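PDB 4ZXA: hydroquinone dioxygenase large subunit from Pseudomonas sp., which probably catalyses, as the large subunit of a two-subunit iron(II)-dependent dioxygenase, the oxidative ring cleavage of hydroquinone. Local coordinates for residues Asp259-Phe264 / His325-Gly330. Sequence-based numbering, arbitrary orientation.
Sequences DRVEWF and HLYESG. With CD (cadmium ion), chain I; H8N (4-hydroxybenzonitrile), chain J.
The loop leading into the cupin strand that starts with the metal-binding Glu262 packs, through Arg260 and Val261, against Tyr327 of the C-terminal helix 323-329. The tyrosine ring lies with one face against Arg260 CA, next to the backbone that leads into strand 262-266. Its OH accepts a nearly straight hydrogen bond from Val261 N (3.0 Å, N-H...O angle 172°). Arg260 CA sits 3.9 Å from the centroid of the Tyr327 ring in a CH-pi contact, while Arg260 CB reaches Tyr327 CE2 at 3.6 Å. Val261 crosses the tyrosine at about a right angle, its CG2 4.1 Å from Tyr327 CE1; this methyl is anti to the carbonyl carbon (chi1 169° puts CG1 anti to N), which leaves it beside the very backbone N that Tyr327 OH holds. With an alanine in place of Tyr327, Val261 N is likely to lose its acceptor and a gap would probably open beside Arg260, freeing the loop to shift.

The end of the Arg260 side chain leads away from residues 325-330, though the side chain also touches Leu323 and Pro324 of the same helix, and it bends back along the loop: Arg260 NE bonds Asp259 OD1 at 3.0 Å in a salt bridge, meeting the carboxylate from above its plane. Asp259 OD2 is taken by Tyr95 OH. One residue beyond Val261, Glu262 points away from the helix, into the cupin pocket, and binds the cadmium ion with both carboxylate oxygens, OE1 at 2.4 Å and OE2 at 2.5 Å. His256, Asn258 and His303 bind the same ion, and so does the nitrile nitrogen of 4-hydroxybenzonitrile. Farther along the strand, Phe264 lines the same pocket, its CZ 3.7 Å from CAF of the ligand.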
# COMPACT_ATOMS: atom_id res chain seq x y z
N ASP E 259 7.71 22.60 -1.19
CA ASP E 259 8.27 23.82 -0.58
C ASP E 259 8.45 24.96 -1.58
O ASP E 259 9.12 25.97 -1.29
CB ASP E 259 9.59 23.52 0.12
CG ASP E 259 10.74 23.33 -0.85
OD1 ASP E 259 10.47 23.06 -2.04
OD2 ASP E 259 11.90 23.44 -0.42
N ARG E 260 7.89 24.78 -2.77
CA ARG E 260 7.83 25.80 -3.80
C ARG E 260 6.59 25.47 -4.62
O ARG E 260 6.07 24.38 -4.50
CB ARG E 260 9.07 25.75 -4.68
CG ARG E 260 9.35 24.38 -5.29
CD ARG E 260 10.82 24.23 -5.69
NE ARG E 260 11.66 24.33 -4.50
CZ ARG E 260 12.94 24.68 -4.49
NH1 ARG E 260 13.57 24.95 -5.63
NH2 ARG E 260 13.61 24.74 -3.33
N VAL E 261 6.11 26.40 -5.43
CA VAL E 261 5.01 26.11 -6.33
C VAL E 261 5.54 25.22 -7.46
O VAL E 261 6.65 25.44 -7.96
CB VAL E 261 4.42 27.41 -6.92
CG1 VAL E 261 3.46 27.10 -8.07
CG2 VAL E 261 3.72 28.23 -5.85
N GLU E 262 4.77 24.20 -7.85
CA GLU E 262 5.11 23.37 -9.01
C GLU E 262 4.07 23.56 -10.09
O GLU E 262 2.91 23.84 -9.78
CB GLU E 262 5.14 21.90 -8.63
CG GLU E 262 6.22 21.53 -7.68
CD GLU E 262 5.95 20.22 -6.98
OE1 GLU E 262 4.77 19.79 -6.98
OE2 GLU E 262 6.91 19.61 -6.45
N TRP E 263 4.48 23.38 -11.35
CA TRP E 263 3.55 23.41 -12.48
C TRP E 263 3.51 22.09 -13.24
O TRP E 263 4.54 21.54 -13.62
CB TRP E 263 3.87 24.57 -13.43
CG TRP E 263 3.63 25.92 -12.82
CD1 TRP E 263 4.49 26.62 -12.02
CD2 TRP E 263 2.47 26.74 -12.97
NE1 TRP E 263 3.93 27.83 -11.66
CE2 TRP E 263 2.69 27.93 -12.23
CE3 TRP E 263 1.26 26.61 -13.67
CZ2 TRP E 263 1.75 28.95 -12.16
CZ3 TRP E 263 0.33 27.62 -13.60
CH2 TRP E 263 0.58 28.78 -12.86
N PHE E 264 2.30 21.57 -13.43
CA PHE E 264 2.08 20.35 -14.19
C PHE E 264 1.28 20.68 -15.47
O PHE E 264 0.23 21.30 -15.40
CB PHE E 264 1.27 19.36 -13.34
CG PHE E 264 2.00 18.81 -12.14
CD1 PHE E 264 3.38 18.93 -12.01
CD2 PHE E 264 1.30 18.14 -11.14
CE1 PHE E 264 4.04 18.42 -10.89
CE2 PHE E 264 1.97 17.62 -10.02
CZ PHE E 264 3.34 17.76 -9.90
N HIS E 325 14.38 31.02 0.23
CA HIS E 325 14.34 32.38 0.78
C HIS E 325 13.09 33.15 0.34
O HIS E 325 12.39 33.71 1.17
CB HIS E 325 15.59 33.17 0.41
CG HIS E 325 15.43 34.65 0.59
ND1 HIS E 325 15.18 35.24 1.81
CD2 HIS E 325 15.46 35.66 -0.32
CE1 HIS E 325 15.06 36.55 1.65
NE2 HIS E 325 15.23 36.83 0.38
N LEU E 326 12.80 33.14 -0.96
CA LEU E 326 11.62 33.87 -1.46
C LEU E 326 10.32 33.44 -0.80
O LEU E 326 9.48 34.28 -0.48
CB LEU E 326 11.50 33.76 -2.97
CG LEU E 326 12.71 34.31 -3.71
CD1 LEU E 326 12.50 34.25 -5.20
CD2 LEU E 326 12.96 35.72 -3.26
N TYR E 327 10.15 32.13 -0.58
CA TYR E 327 8.92 31.62 0.04
C TYR E 327 8.86 31.94 1.53
O TYR E 327 7.83 32.37 2.02
CB TYR E 327 8.71 30.12 -0.24
CG TYR E 327 8.28 29.85 -1.66
CD1 TYR E 327 6.95 29.98 -2.04
CD2 TYR E 327 9.21 29.52 -2.63
CE1 TYR E 327 6.55 29.77 -3.37
CE2 TYR E 327 8.83 29.30 -3.95
CZ TYR E 327 7.49 29.43 -4.31
OH TYR E 327 7.13 29.20 -5.61
N GLU E 328 9.97 31.74 2.23
CA GLU E 328 10.08 32.07 3.64
C GLU E 328 9.89 33.58 3.92
O GLU E 328 9.22 33.97 4.88
CB GLU E 328 11.43 31.57 4.17
CG GLU E 328 11.78 32.00 5.59
CD GLU E 328 11.14 31.11 6.65
OE1 GLU E 328 10.47 30.13 6.25
OE2 GLU E 328 11.32 31.39 7.86
N SER E 329 10.47 34.43 3.07
CA SER E 329 10.37 35.90 3.19
C SER E 329 8.98 36.44 2.99
O SER E 329 8.65 37.52 3.47
CB SER E 329 11.20 36.58 2.12
OG SER E 329 12.49 36.03 2.03
N GLY E 330 8.17 35.74 2.21
CA GLY E 330 6.87 36.27 1.86
C GLY E 330 6.88 36.95 0.50
O GLY E 330 5.87 37.53 0.09
CD CD I . 5.30 18.03 -5.43
NAA H8N J . 6.05 16.35 -6.87
CAC H8N J . 6.25 15.65 -7.75
CAI H8N J . 6.47 14.75 -8.92
CAF H8N J . 5.51 14.72 -9.92
CAD H8N J . 5.69 13.89 -11.03
CAH H8N J . 6.83 13.11 -11.09
OAB H8N J . 7.01 12.28 -12.16
CAE H8N J . 7.79 13.14 -10.09
CAG H8N J . 7.61 13.97 -8.99